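Long-range contact in peptidase M16 inactive domain family protein (Pseudomonas fluorescens, PDB 3GWB), which is an M16-family peptidase homologue, an inactive-domain protein that may have hydrolase activity and bind metal: residues K157-Y165 and I230-G241. Sequence-based numbering, arbitrary orientation.
Sequences KRLYGTHPY and IEQPAEPKASIG
Pro233 packs against the rings of Tyr160, the last residue of helix 147-160, and of His163 in the turn that follows. Its CB lies over one face of the His163 imidazole, a CH-pi contact of 4.1 Å to the ring centroid, and also meets the edge of the Tyr160 ring, 3.7 Å from CD1. The Tyr160 hydroxyl is hydrogen-bonded to the backbone oxygen of Arg309. A chi1 of -176°, which swings CG away from the backbone N, places the His163 ring between Pro233 and Pro164, whose CD covers the opposite face, while CG2 of Ile230 approaches the ring obliquely. Were an alanine to stand here, Pro233 CB and Ile230 CG2 would probably lose their shared partner, with a gap opened beside Pro164. Toward the helix, Pro236 sets CG 3.5 Å from the backbone oxygen of Leu159, and one water bridges that oxygen to Ala234 O; a second joins Tyr160 O to Ala234 N. Arg158 carries the contact on to the strand. From CB its chain runs extended through CG and CD, which make no close contact with 230-241, to NE, paired with Glu154 in a salt bridge. Beyond it, CZ lies 3.9 Å from Gly241 CA, which sits over one face of the guanidinium, nearest NH2, and NH1 gives a weak, bent hydrogen bond to Ser239 OG at the edge, in the plane (3.2 Å, 133°). Gly161, with positive phi, is the first residue past the helix and lies in the type II' turn from Tyr160 to His163. The arrangement lays a proline-containing connection across a helix C-terminus as it leads into 239-244, an outermost strand of the five-stranded mixed sheet in this M16-family fold.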
ATOM      1  N   LYS A 157      16.644 -19.507  -0.540  1.00 19.63           N
ATOM      2  CA  LYS A 157      16.800 -20.955  -0.673  1.00 19.58           C
ATOM      3  C   LYS A 157      18.245 -21.365  -0.390  1.00 19.50           C
ATOM      4  O   LYS A 157      18.498 -22.333   0.330  1.00 21.37           O
ATOM      5  CB  LYS A 157      16.431 -21.418  -2.084  1.00 21.75           C
ATOM      6  CG  LYS A 157      14.982 -21.177  -2.485  1.00 27.14           C
ATOM      7  CD  LYS A 157      14.720 -21.656  -3.916  1.00 30.54           C
ATOM      8  CE  LYS A 157      13.326 -21.274  -4.381  1.00 32.43           C
ATOM      9  NZ  LYS A 157      13.106 -21.624  -5.812  1.00 34.17           N
ATOM     10  N   ARG A 158      19.187 -20.631  -0.974  1.00 18.40           N
ATOM     11  CA  ARG A 158      20.611 -20.911  -0.797  1.00 18.89           C
ATOM     12  C   ARG A 158      21.055 -20.678   0.642  1.00 18.28           C
ATOM     13  O   ARG A 158      21.905 -21.393   1.170  1.00 18.97           O
ATOM     14  CB  ARG A 158      21.435 -20.027  -1.740  1.00 18.23           C
ATOM     15  CG  ARG A 158      21.378 -20.444  -3.207  1.00 22.68           C
ATOM     16  CD  ARG A 158      21.824 -19.315  -4.121  1.00 25.99           C
ATOM     17  NE  ARG A 158      21.820 -19.712  -5.526  1.00 28.56           N
ATOM     18  CZ  ARG A 158      22.831 -20.326  -6.131  1.00 27.53           C
ATOM     19  NH1 ARG A 158      23.934 -20.607  -5.451  1.00 28.08           N
ATOM     20  NH2 ARG A 158      22.736 -20.671  -7.409  1.00 26.77           N
ATOM     21  N   LEU A 159      20.454 -19.679   1.276  1.00 17.54           N
ATOM     22  CA  LEU A 159      20.782 -19.309   2.647  1.00 15.17           C
ATOM     23  C   LEU A 159      20.287 -20.300   3.703  1.00 16.23           C
ATOM     24  O   LEU A 159      21.024 -20.653   4.626  1.00 14.86           O
ATOM     25  CB  LEU A 159      20.186 -17.930   2.947  1.00 15.96           C
ATOM     26  CG  LEU A 159      21.046 -16.826   3.564  1.00 16.87           C
ATOM     27  CD1 LEU A 159      22.174 -16.466   2.619  1.00 16.38           C
ATOM     28  CD2 LEU A 159      20.178 -15.595   3.834  1.00 16.71           C
ATOM     29  N   TYR A 160      19.041 -20.745   3.564  1.00 15.24           N
ATOM     30  CA  TYR A 160      18.432 -21.653   4.539  1.00 15.20           C
ATOM     31  C   TYR A 160      18.231 -23.126   4.156  1.00 15.61           C
ATOM     32  O   TYR A 160      17.861 -23.935   5.004  1.00 17.70           O
ATOM     33  CB  TYR A 160      17.090 -21.065   4.973  1.00 14.91           C
ATOM     34  CG  TYR A 160      17.222 -19.818   5.810  1.00 14.43           C
ATOM     35  CD1 TYR A 160      17.504 -19.904   7.169  1.00 15.20           C
ATOM     36  CD2 TYR A 160      17.071 -18.551   5.246  1.00 13.35           C
ATOM     37  CE1 TYR A 160      17.633 -18.764   7.958  1.00 15.24           C
ATOM     38  CE2 TYR A 160      17.199 -17.394   6.034  1.00 14.47           C
ATOM     39  CZ  TYR A 160      17.480 -17.516   7.390  1.00 14.21           C
ATOM     40  OH  TYR A 160      17.612 -16.400   8.186  1.00 16.25           O
ATOM     41  N   GLY A 161      18.453 -23.478   2.896  1.00 17.16           N
ATOM     42  CA  GLY A 161      18.281 -24.869   2.494  1.00 19.51           C
ATOM     43  C   GLY A 161      16.926 -25.474   2.846  1.00 20.11           C
ATOM     44  O   GLY A 161      15.896 -25.045   2.321  1.00 19.54           O
ATOM     45  N   THR A 162      16.914 -26.471   3.730  1.00 19.44           N
ATOM     46  CA  THR A 162      15.664 -27.126   4.116  1.00 21.00           C
ATOM     47  C   THR A 162      15.028 -26.525   5.364  1.00 22.19           C
ATOM     48  O   THR A 162      13.996 -27.006   5.846  1.00 24.08           O
ATOM     49  CB  THR A 162      15.866 -28.640   4.358  1.00 21.40           C
ATOM     50  OG1 THR A 162      16.973 -28.843   5.246  1.00 23.50           O
ATOM     51  CG2 THR A 162      16.132 -29.357   3.050  1.00 21.16           C
ATOM     52  N   HIS A 163      15.650 -25.477   5.887  1.00 20.94           N
ATOM     53  CA  HIS A 163      15.148 -24.805   7.076  1.00 18.92           C
ATOM     54  C   HIS A 163      13.792 -24.160   6.767  1.00 18.04           C
ATOM     55  O   HIS A 163      13.573 -23.666   5.663  1.00 21.36           O
ATOM     56  CB  HIS A 163      16.141 -23.734   7.515  1.00 17.44           C
ATOM     57  CG  HIS A 163      15.755 -23.043   8.780  1.00 15.34           C
ATOM     58  ND1 HIS A 163      16.085 -23.531  10.024  1.00 16.49           N
ATOM     59  CD2 HIS A 163      15.035 -21.917   8.993  1.00 13.97           C
ATOM     60  CE1 HIS A 163      15.587 -22.734  10.951  1.00 16.54           C
ATOM     61  NE2 HIS A 163      14.944 -21.747  10.353  1.00 17.71           N
ATOM     62  N   PRO A 164      12.866 -24.159   7.742  1.00 17.51           N
ATOM     63  CA  PRO A 164      11.528 -23.575   7.577  1.00 16.08           C
ATOM     64  C   PRO A 164      11.470 -22.122   7.081  1.00 16.62           C
ATOM     65  O   PRO A 164      10.430 -21.686   6.583  1.00 17.00           O
ATOM     66  CB  PRO A 164      10.907 -23.746   8.964  1.00 16.53           C
ATOM     67  CG  PRO A 164      11.502 -25.043   9.415  1.00 16.53           C
ATOM     68  CD  PRO A 164      12.960 -24.882   9.025  1.00 15.76           C
ATOM     69  N   TYR A 165      12.564 -21.370   7.216  1.00 15.16           N
ATOM     70  CA  TYR A 165      12.582 -19.981   6.743  1.00 13.55           C
ATOM     71  C   TYR A 165      12.890 -19.887   5.253  1.00 15.13           C
ATOM     72  O   TYR A 165      12.683 -18.842   4.640  1.00 17.04           O
ATOM     73  CB  TYR A 165      13.632 -19.137   7.477  1.00 11.78           C
ATOM     74  CG  TYR A 165      13.356 -18.830   8.935  1.00 12.87           C
ATOM     75  CD1 TYR A 165      12.081 -18.970   9.485  1.00 13.56           C
ATOM     76  CD2 TYR A 165      14.382 -18.370   9.759  1.00 11.41           C
ATOM     77  CE1 TYR A 165      11.841 -18.654  10.830  1.00 13.72           C
ATOM     78  CE2 TYR A 165      14.160 -18.054  11.088  1.00 12.18           C
ATOM     79  CZ  TYR A 165      12.891 -18.196  11.622  1.00 14.99           C
ATOM     80  OH  TYR A 165      12.695 -17.885  12.943  1.00 15.39           O
ATOM     81  N   ILE A 230      11.483 -22.992  16.527  1.00 27.92           N
ATOM     82  CA  ILE A 230      12.201 -23.521  15.374  1.00 27.07           C
ATOM     83  C   ILE A 230      13.694 -23.596  15.681  1.00 26.92           C
ATOM     84  O   ILE A 230      14.239 -22.751  16.396  1.00 24.65           O
ATOM     85  CB  ILE A 230      11.946 -22.642  14.116  1.00 29.67           C
ATOM     86  CG1 ILE A 230      10.574 -22.977  13.514  1.00 29.49           C
ATOM     87  CG2 ILE A 230      13.014 -22.886  13.059  1.00 29.24           C
ATOM     88  CD1 ILE A 230       9.402 -22.738  14.434  1.00 28.94           C
ATOM     89  N   GLU A 231      14.347 -24.622  15.149  1.00 26.84           N
ATOM     90  CA  GLU A 231      15.771 -24.812  15.381  1.00 27.46           C
ATOM     91  C   GLU A 231      16.599 -23.822  14.576  1.00 25.55           C
ATOM     92  O   GLU A 231      16.080 -23.148  13.690  1.00 24.32           O
ATOM     93  CB  GLU A 231      16.170 -26.246  15.025  1.00 30.35           C
ATOM     94  CG  GLU A 231      15.344 -27.293  15.757  1.00 36.09           C
ATOM     95  CD  GLU A 231      15.987 -28.665  15.757  1.00 39.58           C
ATOM     96  OE1 GLU A 231      16.290 -29.185  14.658  1.00 41.96           O
ATOM     97  OE2 GLU A 231      16.184 -29.223  16.862  1.00 39.02           O
ATOM     98  N   GLN A 232      17.883 -23.728  14.899  1.00 24.32           N
ATOM     99  CA  GLN A 232      18.790 -22.819  14.206  1.00 22.53           C
ATOM    100  C   GLN A 232      19.246 -23.408  12.879  1.00 21.70           C
ATOM    101  O   GLN A 232      19.486 -24.607  12.778  1.00 20.33           O
ATOM    102  CB  GLN A 232      20.014 -22.533  15.080  1.00 23.91           C
ATOM    103  CG  GLN A 232      19.722 -21.654  16.279  1.00 25.54           C
ATOM    104  CD  GLN A 232      19.523 -20.200  15.895  1.00 26.95           C
ATOM    105  OE1 GLN A 232      18.907 -19.892  14.872  1.00 28.36           O
ATOM    106  NE2 GLN A 232      20.034 -19.296  16.720  1.00 26.28           N
ATOM    107  N   PRO A 233      19.380 -22.562  11.842  1.00 20.47           N
ATOM    108  CA  PRO A 233      19.815 -23.017  10.520  1.00 21.11           C
ATOM    109  C   PRO A 233      21.307 -23.321  10.517  1.00 21.69           C
ATOM    110  O   PRO A 233      22.036 -22.902  11.417  1.00 21.37           O
ATOM    111  CB  PRO A 233      19.475 -21.831   9.625  1.00 22.21           C
ATOM    112  CG  PRO A 233      19.772 -20.668  10.521  1.00 21.74           C
ATOM    113  CD  PRO A 233      19.144 -21.105  11.842  1.00 19.06           C
ATOM    114  N   ALA A 234      21.759 -24.059   9.512  1.00 22.85           N
ATOM    115  CA  ALA A 234      23.170 -24.383   9.395  1.00 24.44           C
ATOM    116  C   ALA A 234      23.824 -23.268   8.595  1.00 26.30           C
ATOM    117  O   ALA A 234      23.173 -22.631   7.768  1.00 26.16           O
ATOM    118  CB  ALA A 234      23.346 -25.704   8.678  1.00 25.16           C
ATOM    119  N   GLU A 235      25.106 -23.027   8.848  1.00 27.65           N
ATOM    120  CA  GLU A 235      25.846 -21.997   8.124  1.00 29.37           C
ATOM    121  C   GLU A 235      25.989 -22.431   6.672  1.00 28.06           C
ATOM    122  O   GLU A 235      26.647 -23.427   6.385  1.00 28.07           O
ATOM    123  CB  GLU A 235      27.241 -21.823   8.729  1.00 33.54           C
ATOM    124  CG  GLU A 235      27.268 -21.102  10.064  1.00 40.00           C
ATOM    125  CD  GLU A 235      27.069 -19.611   9.909  1.00 42.55           C
ATOM    126  OE1 GLU A 235      26.024 -19.208   9.353  1.00 44.38           O
ATOM    127  OE2 GLU A 235      27.958 -18.844  10.337  1.00 44.15           O
ATOM    128  N   PRO A 236      25.376 -21.693   5.735  1.00 27.04           N
ATOM    129  CA  PRO A 236      25.481 -22.061   4.324  1.00 27.31           C
ATOM    130  C   PRO A 236      26.867 -21.732   3.773  1.00 26.86           C
ATOM    131  O   PRO A 236      27.548 -20.843   4.284  1.00 26.13           O
ATOM    132  CB  PRO A 236      24.399 -21.211   3.676  1.00 26.66           C
ATOM    133  CG  PRO A 236      24.485 -19.953   4.477  1.00 27.10           C
ATOM    134  CD  PRO A 236      24.571 -20.470   5.896  1.00 27.85           C
ATOM    135  N   LYS A 237      27.280 -22.449   2.734  1.00 26.00           N
ATOM    136  CA  LYS A 237      28.578 -22.200   2.114  1.00 26.43           C
ATOM    137  C   LYS A 237      28.440 -21.005   1.172  1.00 26.49           C
ATOM    138  O   LYS A 237      27.378 -20.788   0.588  1.00 25.88           O
ATOM    139  CB  LYS A 237      29.041 -23.430   1.325  1.00 28.07           C
ATOM    140  CG  LYS A 237      28.046 -23.897   0.272  1.00 31.08           C
ATOM    141  CD  LYS A 237      28.622 -24.993  -0.617  1.00 33.98           C
ATOM    142  CE  LYS A 237      27.569 -25.517  -1.586  1.00 33.73           C
ATOM    143  NZ  LYS A 237      26.959 -24.421  -2.403  1.00 36.44           N
ATOM    144  N   ALA A 238      29.505 -20.222   1.035  1.00 24.94           N
ATOM    145  CA  ALA A 238      29.472 -19.063   0.153  1.00 24.78           C
ATOM    146  C   ALA A 238      29.246 -19.531  -1.281  1.00 24.91           C
ATOM    147  O   ALA A 238      29.798 -20.545  -1.705  1.00 22.69           O
ATOM    148  CB  ALA A 238      30.786 -18.287   0.251  1.00 23.15           C
ATOM    149  N   SER A 239      28.426 -18.798  -2.023  1.00 24.88           N
ATOM    150  CA  SER A 239      28.160 -19.160  -3.407  1.00 25.85           C
ATOM    151  C   SER A 239      27.606 -17.977  -4.184  1.00 26.03           C
ATOM    152  O   SER A 239      27.114 -17.014  -3.596  1.00 26.62           O
ATOM    153  CB  SER A 239      27.173 -20.333  -3.478  1.00 25.19           C
ATOM    154  OG  SER A 239      25.894 -19.977  -2.979  1.00 26.89           O
ATOM    155  N   ILE A 240      27.699 -18.054  -5.505  1.00 24.94           N
ATOM    156  CA  ILE A 240      27.194 -17.001  -6.372  1.00 24.93           C
ATOM    157  C   ILE A 240      26.275 -17.616  -7.414  1.00 24.86           C
ATOM    158  O   ILE A 240      26.624 -18.605  -8.064  1.00 25.07           O
ATOM    159  CB  ILE A 240      28.340 -16.254  -7.087  1.00 26.46           C
ATOM    160  CG1 ILE A 240      29.198 -15.520  -6.055  1.00 28.00           C
ATOM    161  CG2 ILE A 240      27.775 -15.258  -8.093  1.00 25.65           C
ATOM    162  CD1 ILE A 240      30.314 -14.691  -6.656  1.00 29.54           C
ATOM    163  N   GLY A 241      25.093 -17.031  -7.560  1.00 24.07           N
ATOM    164  CA  GLY A 241      24.131 -17.529  -8.520  1.00 24.29           C
ATOM    165  C   GLY A 241      23.607 -16.411  -9.395  1.00 26.11           C
ATOM    166  O   GLY A 241      23.553 -15.251  -8.978  1.00 23.71           O
TER
HETATM  167  O   HOH W   1      21.325 -23.165   5.887  1.00 26.37           O
HETATM  168  O   HOH W   2      19.810 -24.908   7.432  1.00 42.45           O